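Local coordinates for protein exodeoxyribonuclease III (PDB 5J8N) that probably cleaves DNA at abasic sites and trims 3' ends of double-stranded DNA as a magnesium-dependent phosphodiesterase of the AP/ExoA family, at residues D104-N109 with K144-C149; T73-K78 with T100-F105. The protein carries 3 engineered substitutions. All coordinates share one frame; numbering follows the deposited sequence.

Interactions 1 and 2 meet in the turn between strands 97-101 and 106-111, their centres about 9 Å apart, and share Asp104 and Phe105, where that turn ends. Interaction 1 pairs strand 106-111 with strand 146-149 inside one sheet; interaction 2 runs from the same sheet to strand 71-75 of the other. Two bonds tie them: Leu107 N to Thr100 O at 2.9 Å, between neighbouring strands, and Asn109 ND2 to Thr73 OG1 at 3.1 Å, between the sheets. The active site lies beyond the C-terminal end of interaction 1: the Asn109 side chain is about 7 Å from that of Tyr111, a predicted active-site residue, and about 13 Å from the bound magnesium.

Interaction 1 of 2, residues D104-N109 with K144-C149; sequences DFVLLN and KKLVIC
Strands 106-111 and 146-149 are the two parallel strands of a beta-alpha-beta crossover, joined through helix 119-141, and they pair from Val106-Leu146 to Asn109-Cys149. The backbone bonds step along in parallel fashion: Val106 N to Lys145 O (2.8 Å), Val147 N to Val106 O, Leu108 N to Val147 O, and Cys149 N to Leu108 O. On the face toward helix 119-141, Val106 and Leu146 lie side by side, with CD2 of Leu146 3.9 Å from CB of Val106, and Leu108 CD1 runs beside Ile148 CG1. The other face looks to strand 33-37. There Val147 divides its two methyls: CG1 meets Leu107 CD1 at 3.7 Å, while CG2 meets Phe105 CD2 obliquely, 3.6 Å away. Leu107 CD1 also touches Cys149 SG at 3.9 Å. At the N-terminal end of the pair the Lys145 chain, bent at chi2 and chi3 (84°), folds back so that NZ bonds Asp104 O at 2.8 Å, tilted 26° from the carbonyl plane. NZ also donates to a water that bonds Asp104 OD1, while the other carboxylate oxygen, Asp104 OD2, is hydrogen-bonded to Tyr4 OH. A methionine in place of Lys145 would probably leave Asp104 O without this donor and break the water bridge. Such a parallel pair, backed by a crossover helix, belongs to the central beta sandwich of the DNase I-like fold.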
ATOM      1  N   ASP A 104       3.707  16.792  -9.115  1.00 19.21           N
ATOM      2  CA  ASP A 104       2.249  16.845  -9.215  1.00 19.09           C
ATOM      3  C   ASP A 104       1.492  16.290  -8.012  1.00 16.39           C
ATOM      4  O   ASP A 104       0.269  16.480  -7.912  1.00 19.55           O
ATOM      5  CB  ASP A 104       1.794  16.085 -10.463  1.00 21.81           C
ATOM      6  CG  ASP A 104       2.235  16.770 -11.758  1.00 25.20           C
ATOM      7  OD1 ASP A 104       1.760  17.896 -11.984  1.00 27.45           O
ATOM      8  OD2 ASP A 104       3.041  16.147 -12.487  1.00 27.99           O
ATOM      9  N   PHE A 105       2.168  15.636  -7.071  1.00 14.83           N
ATOM     10  CA  PHE A 105       1.471  15.074  -5.931  1.00 14.52           C
ATOM     11  C   PHE A 105       2.465  14.548  -4.936  1.00 14.49           C
ATOM     12  O   PHE A 105       3.635  14.310  -5.284  1.00 15.76           O
ATOM     13  CB  PHE A 105       0.510  13.919  -6.336  1.00 15.72           C
ATOM     14  CG  PHE A 105       1.191  12.754  -7.058  1.00 15.07           C
ATOM     15  CD1 PHE A 105       1.377  12.827  -8.431  1.00 17.58           C
ATOM     16  CD2 PHE A 105       1.645  11.650  -6.366  1.00 15.41           C
ATOM     17  CE1 PHE A 105       2.005  11.783  -9.108  1.00 16.95           C
ATOM     18  CE2 PHE A 105       2.252  10.576  -7.052  1.00 16.84           C
ATOM     19  CZ  PHE A 105       2.438  10.645  -8.409  1.00 18.39           C
ATOM     20  N   VAL A 106       1.979  14.335  -3.726  1.00 12.68           N
ATOM     21  CA  VAL A 106       2.704  13.671  -2.649  1.00 12.51           C
ATOM     22  C   VAL A 106       2.311  12.190  -2.607  1.00 13.26           C
ATOM     23  O   VAL A 106       1.103  11.905  -2.571  1.00 13.76           O
ATOM     24  CB  VAL A 106       2.380  14.301  -1.302  1.00 12.84           C
ATOM     25  CG1 VAL A 106       3.019  13.537  -0.143  1.00 14.98           C
ATOM     26  CG2 VAL A 106       2.827  15.804  -1.278  1.00 15.50           C
ATOM     27  N   LEU A 107       3.290  11.277  -2.581  1.00 11.36           N
ATOM     28  CA  LEU A 107       3.016   9.858  -2.484  1.00 12.10           C
ATOM     29  C   LEU A 107       3.404   9.308  -1.130  1.00 10.98           C
ATOM     30  O   LEU A 107       4.559   9.468  -0.697  1.00 13.15           O
ATOM     31  CB  LEU A 107       3.786   9.115  -3.547  1.00 11.83           C
ATOM     32  CG  LEU A 107       3.659   7.599  -3.535  1.00 12.72           C
ATOM     33  CD1 LEU A 107       2.210   7.098  -3.800  1.00 13.78           C
ATOM     34  CD2 LEU A 107       4.588   6.983  -4.619  1.00 12.69           C
ATOM     35  N   LEU A 108       2.449   8.681  -0.460  1.00 10.77           N
ATOM     36  CA  LEU A 108       2.723   7.991   0.815  1.00 11.65           C
ATOM     37  C   LEU A 108       2.573   6.507   0.577  1.00 12.07           C
ATOM     38  O   LEU A 108       1.478   6.055   0.204  1.00 12.52           O
ATOM     39  CB  LEU A 108       1.749   8.456   1.926  1.00 13.16           C
ATOM     40  CG  LEU A 108       1.664   9.994   2.120  1.00 12.54           C
ATOM     41  CD1 LEU A 108       0.688  10.290   3.259  1.00 14.33           C
ATOM     42  CD2 LEU A 108       3.046  10.642   2.347  1.00 14.18           C
ATOM     43  N   ASN A 109       3.640   5.757   0.806  1.00 11.05           N
ATOM     44  CA  ASN A 109       3.677   4.320   0.629  1.00 12.22           C
ATOM     45  C   ASN A 109       3.692   3.674   2.017  1.00 11.44           C
ATOM     46  O   ASN A 109       4.624   3.936   2.784  1.00 11.97           O
ATOM     47  CB  ASN A 109       4.927   3.980  -0.175  1.00 12.11           C
ATOM     48  CG  ASN A 109       5.135   2.474  -0.344  1.00 13.05           C
ATOM     49  OD1 ASN A 109       4.200   1.713  -0.103  1.00 12.99           O
ATOM     50  ND2 ASN A 109       6.321   2.050  -0.823  1.00 12.61           N
ATOM     51  N   LYS A 144      -1.774  20.035  -0.486  1.00 17.75           N
ATOM     52  CA  LYS A 144      -1.130  18.961  -1.205  1.00 14.88           C
ATOM     53  C   LYS A 144      -2.177  18.113  -1.885  1.00 17.55           C
ATOM     54  O   LYS A 144      -3.306  17.957  -1.393  1.00 18.18           O
ATOM     55  CB  LYS A 144      -0.292  18.084  -0.257  1.00 16.24           C
ATOM     56  CG  LYS A 144       0.859  18.783   0.425  1.00 18.86           C
ATOM     57  CD  LYS A 144       1.770  19.455  -0.538  1.00 20.98           C
ATOM     58  CE  LYS A 144       2.990  20.001   0.195  1.00 23.33           C
ATOM     59  NZ  LYS A 144       3.919  20.755  -0.710  1.00 24.81           N
ATOM     60  N   LYS A 145      -1.759  17.473  -2.982  1.00 16.38           N
ATOM     61  CA  LYS A 145      -2.516  16.386  -3.650  1.00 15.16           C
ATOM     62  C   LYS A 145      -1.914  15.115  -3.154  1.00 15.93           C
ATOM     63  O   LYS A 145      -0.718  14.893  -3.388  1.00 17.33           O
ATOM     64  CB  LYS A 145      -2.416  16.525  -5.190  1.00 18.55           C
ATOM     65  CG  LYS A 145      -3.245  17.729  -5.739  1.00 23.87           C
ATOM     66  CD  LYS A 145      -2.367  18.670  -6.571  1.00 41.09           C
ATOM     67  CE  LYS A 145      -2.257  18.165  -8.012  1.00 45.69           C
ATOM     68  NZ  LYS A 145      -1.099  18.732  -8.830  1.00 39.15           N
ATOM     69  N   LEU A 146      -2.692  14.268  -2.485  1.00 13.92           N
ATOM     70  CA  LEU A 146      -2.173  13.078  -1.827  1.00 13.76           C
ATOM     71  C   LEU A 146      -2.572  11.818  -2.520  1.00 13.61           C
ATOM     72  O   LEU A 146      -3.757  11.587  -2.773  1.00 14.30           O
ATOM     73  CB  LEU A 146      -2.709  13.009  -0.392  1.00 14.25           C
ATOM     74  CG  LEU A 146      -2.105  14.112   0.475  1.00 18.80           C
ATOM     75  CD1 LEU A 146      -2.998  14.441   1.654  1.00 30.79           C
ATOM     76  CD2 LEU A 146      -0.728  13.697   0.949  1.00 29.43           C
ATOM     77  N   VAL A 147      -1.592  10.944  -2.754  1.00 13.23           N
ATOM     78  CA  VAL A 147      -1.817   9.589  -3.225  1.00 12.33           C
ATOM     79  C   VAL A 147      -1.274   8.711  -2.109  1.00 11.97           C
ATOM     80  O   VAL A 147      -0.108   8.883  -1.709  1.00 13.13           O
ATOM     81  CB  VAL A 147      -1.070   9.315  -4.541  1.00 11.40           C
ATOM     82  CG1 VAL A 147      -1.259   7.863  -4.972  1.00 14.70           C
ATOM     83  CG2 VAL A 147      -1.562  10.223  -5.581  1.00 14.00           C
ATOM     84  N   ILE A 148      -2.083   7.794  -1.594  1.00 12.00           N
ATOM     85  CA  ILE A 148      -1.675   6.914  -0.516  1.00 13.37           C
ATOM     86  C   ILE A 148      -1.866   5.500  -0.959  1.00 12.74           C
ATOM     87  O   ILE A 148      -2.987   5.054  -1.218  1.00 13.48           O
ATOM     88  CB  ILE A 148      -2.506   7.159   0.768  1.00 13.33           C
ATOM     89  CG1 ILE A 148      -2.375   8.640   1.175  1.00 13.98           C
ATOM     90  CG2 ILE A 148      -2.042   6.238   1.891  1.00 15.94           C
ATOM     91  CD1 ILE A 148      -3.717   9.388   1.144  1.00 18.73           C
ATOM     92  N   CYS A 149      -0.776   4.755  -1.055  1.00 11.35           N
ATOM     93  CA  CYS A 149      -0.957   3.351  -1.490  1.00 11.34           C
ATOM     94  C   CYS A 149      -0.390   2.440  -0.428  1.00 11.99           C
ATOM     95  O   CYS A 149       0.597   2.750   0.277  1.00 12.04           O
ATOM     96  CB  CYS A 149      -0.267   3.077  -2.821  1.00 13.66           C
ATOM     97  SG  CYS A 149       1.519   3.373  -2.896  1.00 14.64           S
TER
HETATM   98  O   HOH W   1      -0.206  19.220 -11.294  1.00 35.73           O

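Interaction 2 of 2, residues T73-K78 with T100-F105; sequences TFSKNK and TDYEDF
Tyr102, Thr73 and Thr100 bury the most surface where residues 73-78 face residues 100-105, and Tyr102 has the largest share. With CG anti to the carbonyl carbon (chi1 -61°), its ring extends toward the end of strand 71-75 and brings OH within 2.8 Å of Ser75 OG, to which it donates. Ser75 OG in turn donates to Asn77 O at 2.7 Å, nearly in line with that carbonyl, so the serine oxygen is both acceptor and donor. This rests on its chi1 of 56°, which sets OG between the backbone N and the carbonyl carbon. Asn77 O also lies in the plane of the Tyr102 ring, at its edge, 3.5 Å from Tyr102 CE1. Ser75 CB also packs against the hydroxyl, 3.2 Å from Tyr102 OH. Thr73 and Thr100 also reach toward each other tip to tip: Thr73 CG2 stands 4.0 Å from Thr100 OG1 and 3.9 Å from Tyr102 OH. A water links the two threonine hydroxyls, hydrogen-bonded to Thr73 OG1 at 2.8 Å and to Thr100 OG1 at 2.9 Å. Thr73 OG1 has a further partner in Asn109 ND2. The contact thus bridges the two sheets of the sandwich: strand 71-75 lies between strands 57-61 and 33-37, while strand 97-101 runs antiparallel between strands 81-84 and 106-111.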
ATOM      1  N   THR A  73      10.036   2.410  -2.583  1.00 11.72           N
ATOM      2  CA  THR A  73       9.430   3.063  -3.744  1.00 11.28           C
ATOM      3  C   THR A  73      10.478   3.214  -4.810  1.00 11.75           C
ATOM      4  O   THR A  73      11.553   3.736  -4.600  1.00 12.81           O
ATOM      5  CB  THR A  73       8.895   4.446  -3.356  1.00 11.18           C
ATOM      6  OG1 THR A  73       7.832   4.250  -2.435  1.00 11.93           O
ATOM      7  CG2 THR A  73       8.376   5.236  -4.572  1.00 12.39           C
ATOM      8  N   PHE A  74      10.121   2.737  -6.000  1.00 12.28           N
ATOM      9  CA  PHE A  74      10.873   2.963  -7.239  1.00 13.81           C
ATOM     10  C   PHE A  74      10.151   3.958  -8.116  1.00 12.58           C
ATOM     11  O   PHE A  74       8.936   3.854  -8.271  1.00 13.60           O
ATOM     12  CB  PHE A  74      10.989   1.657  -8.043  1.00 12.26           C
ATOM     13  CG  PHE A  74      11.676   0.542  -7.327  1.00 12.03           C
ATOM     14  CD1 PHE A  74      10.965  -0.269  -6.417  1.00 13.66           C
ATOM     15  CD2 PHE A  74      13.002   0.271  -7.594  1.00 14.47           C
ATOM     16  CE1 PHE A  74      11.609  -1.347  -5.779  1.00 14.53           C
ATOM     17  CE2 PHE A  74      13.665  -0.781  -6.953  1.00 14.81           C
ATOM     18  CZ  PHE A  74      12.935  -1.584  -6.052  1.00 14.67           C
ATOM     19  N   SER A  75      10.869   4.889  -8.737  1.00 12.73           N
ATOM     20  CA  SER A  75      10.195   5.801  -9.663  1.00 13.46           C
ATOM     21  C   SER A  75      11.132   6.191 -10.761  1.00 14.87           C
ATOM     22  O   SER A  75      12.342   6.407 -10.586  1.00 15.43           O
ATOM     23  CB  SER A  75       9.599   7.057  -8.955  1.00 17.07           C
ATOM     24  OG  SER A  75      10.575   7.752  -8.241  1.00 18.35           O
ATOM     25  N   LYS A  76      10.543   6.378 -11.941  1.00 14.32           N
ATOM     26  CA  LYS A  76      11.327   6.846 -13.074  1.00 16.38           C
ATOM     27  C   LYS A  76      11.813   8.288 -12.874  1.00 16.00           C
ATOM     28  O   LYS A  76      12.918   8.621 -13.306  1.00 18.77           O
ATOM     29  CB  LYS A  76      10.512   6.750 -14.391  1.00 14.89           C
ATOM     30  CG  LYS A  76      10.176   5.307 -14.747  1.00 16.09           C
ATOM     31  CD  LYS A  76       9.540   5.215 -16.153  1.00 15.62           C
ATOM     32  CE  LYS A  76       9.163   3.781 -16.490  1.00 17.49           C
ATOM     33  NZ  LYS A  76       8.759   3.704 -17.941  1.00 17.88           N
ATOM     34  N   ASN A  77      10.983   9.103 -12.228  1.00 16.61           N
ATOM     35  CA  ASN A  77      11.339  10.492 -11.909  1.00 18.27           C
ATOM     36  C   ASN A  77      11.906  10.600 -10.486  1.00 15.93           C
ATOM     37  O   ASN A  77      11.460   9.884  -9.593  1.00 16.43           O
ATOM     38  CB  ASN A  77      10.122  11.401 -12.040  1.00 23.88           C
ATOM     39  CG  ASN A  77       9.682  11.596 -13.498  1.00 24.32           C
ATOM     40  OD1 ASN A  77      10.471  11.449 -14.422  1.00 28.34           O
ATOM     41  ND2 ASN A  77       8.421  11.926 -13.676  1.00 32.98           N
ATOM     42  N   LYS A  78      12.847  11.528 -10.302  1.00 16.60           N
ATOM     43  CA  LYS A  78      13.440  11.739  -8.981  1.00 17.82           C
ATOM     44  C   LYS A  78      12.462  12.531  -8.128  1.00 17.01           C
ATOM     45  O   LYS A  78      11.971  13.555  -8.548  1.00 19.61           O
ATOM     46  CB  LYS A  78      14.771  12.499  -9.077  1.00 19.82           C
ATOM     47  CG  LYS A  78      15.484  12.557  -7.719  1.00 22.72           C
ATOM     48  CD  LYS A  78      16.611  13.587  -7.698  1.00 33.81           C
ATOM     49  CE  LYS A  78      17.711  13.195  -8.628  1.00 41.88           C
ATOM     50  NZ  LYS A  78      18.896  14.078  -8.366  1.00 48.74           N
ATOM     51  N   THR A 100       7.425  10.149  -0.716  1.00 12.73           N
ATOM     52  CA  THR A 100       8.179  10.723  -1.826  1.00 12.00           C
ATOM     53  C   THR A 100       7.285  11.756  -2.504  1.00 13.30           C
ATOM     54  O   THR A 100       6.190  11.402  -2.961  1.00 13.46           O
ATOM     55  CB  THR A 100       8.613   9.626  -2.848  1.00 14.00           C
ATOM     56  OG1 THR A 100       7.463   8.856  -3.203  1.00 13.64           O
ATOM     57  CG2 THR A 100       9.674   8.712  -2.247  1.00 14.66           C
ATOM     58  N   ASP A 101       7.742  12.992  -2.604  1.00 13.62           N
ATOM     59  CA  ASP A 101       6.959  14.056  -3.259  1.00 13.53           C
ATOM     60  C   ASP A 101       7.376  14.127  -4.693  1.00 17.34           C
ATOM     61  O   ASP A 101       8.585  14.110  -4.989  1.00 16.91           O
ATOM     62  CB  ASP A 101       7.182  15.415  -2.589  1.00 15.81           C
ATOM     63  CG  ASP A 101       6.659  15.465  -1.163  1.00 16.62           C
ATOM     64  OD1 ASP A 101       6.209  14.439  -0.617  1.00 15.75           O
ATOM     65  OD2 ASP A 101       6.639  16.580  -0.638  1.00 18.16           O
ATOM     66  N   TYR A 102       6.390  14.303  -5.577  1.00 16.14           N
ATOM     67  CA  TYR A 102       6.676  14.605  -6.989  1.00 17.33           C
ATOM     68  C   TYR A 102       6.108  15.971  -7.339  1.00 19.16           C
ATOM     69  O   TYR A 102       5.437  16.620  -6.506  1.00 18.72           O
ATOM     70  CB  TYR A 102       6.121  13.498  -7.884  1.00 16.40           C
ATOM     71  CG  TYR A 102       6.762  12.189  -7.539  1.00 17.94           C
ATOM     72  CD1 TYR A 102       8.032  11.859  -8.048  1.00 18.81           C
ATOM     73  CD2 TYR A 102       6.149  11.300  -6.658  1.00 16.54           C
ATOM     74  CE1 TYR A 102       8.679  10.677  -7.650  1.00 18.95           C
ATOM     75  CE2 TYR A 102       6.774  10.109  -6.273  1.00 15.78           C
ATOM     76  CZ  TYR A 102       8.035   9.807  -6.787  1.00 16.70           C
ATOM     77  OH  TYR A 102       8.689   8.663  -6.374  1.00 17.79           O
ATOM     78  N   GLU A 103       6.387  16.467  -8.558  1.00 21.62           N
ATOM     79  CA  GLU A 103       5.917  17.804  -8.882  1.00 24.28           C
ATOM     80  C   GLU A 103       4.401  17.874  -8.787  1.00 21.19           C
ATOM     81  O   GLU A 103       3.894  18.905  -8.377  1.00 22.13           O
ATOM     82  CB  GLU A 103       6.349  18.239 -10.296  1.00 33.61           C
ATOM     83  CG  GLU A 103       7.849  18.355 -10.508  1.00 46.98           C
ATOM     84  CD  GLU A 103       8.474  19.510  -9.754  1.00 59.23           C
ATOM     85  OE1 GLU A 103       7.730  20.306  -9.135  1.00 61.35           O
ATOM     86  OE2 GLU A 103       9.722  19.606  -9.761  1.00 64.20           O
ATOM     87  N   ASP A 104       3.707  16.792  -9.115  1.00 19.21           N
ATOM     88  CA  ASP A 104       2.249  16.845  -9.215  1.00 19.09           C
ATOM     89  C   ASP A 104       1.492  16.290  -8.012  1.00 16.39           C
ATOM     90  O   ASP A 104       0.269  16.480  -7.912  1.00 19.55           O
ATOM     91  CB  ASP A 104       1.794  16.085 -10.463  1.00 21.81           C
ATOM     92  CG  ASP A 104       2.235  16.770 -11.758  1.00 25.20           C
ATOM     93  OD1 ASP A 104       1.760  17.896 -11.984  1.00 27.45           O
ATOM     94  OD2 ASP A 104       3.041  16.147 -12.487  1.00 27.99           O
ATOM     95  N   PHE A 105       2.168  15.636  -7.071  1.00 14.83           N
ATOM     96  CA  PHE A 105       1.471  15.074  -5.931  1.00 14.52           C
ATOM     97  C   PHE A 105       2.465  14.548  -4.936  1.00 14.49           C
ATOM     98  O   PHE A 105       3.635  14.310  -5.284  1.00 15.76           O
ATOM     99  CB  PHE A 105       0.510  13.919  -6.336  1.00 15.72           C
ATOM    100  CG  PHE A 105       1.191  12.754  -7.058  1.00 15.07           C
ATOM    101  CD1 PHE A 105       1.377  12.827  -8.431  1.00 17.58           C
ATOM    102  CD2 PHE A 105       1.645  11.650  -6.366  1.00 15.41           C
ATOM    103  CE1 PHE A 105       2.005  11.783  -9.108  1.00 16.95           C
ATOM    104  CE2 PHE A 105       2.252  10.576  -7.052  1.00 16.84           C
ATOM    105  CZ  PHE A 105       2.438  10.645  -8.409  1.00 18.39           C
TER
HETATM  106  O   HOH W   2       6.776   6.624  -1.495  1.00 13.67           O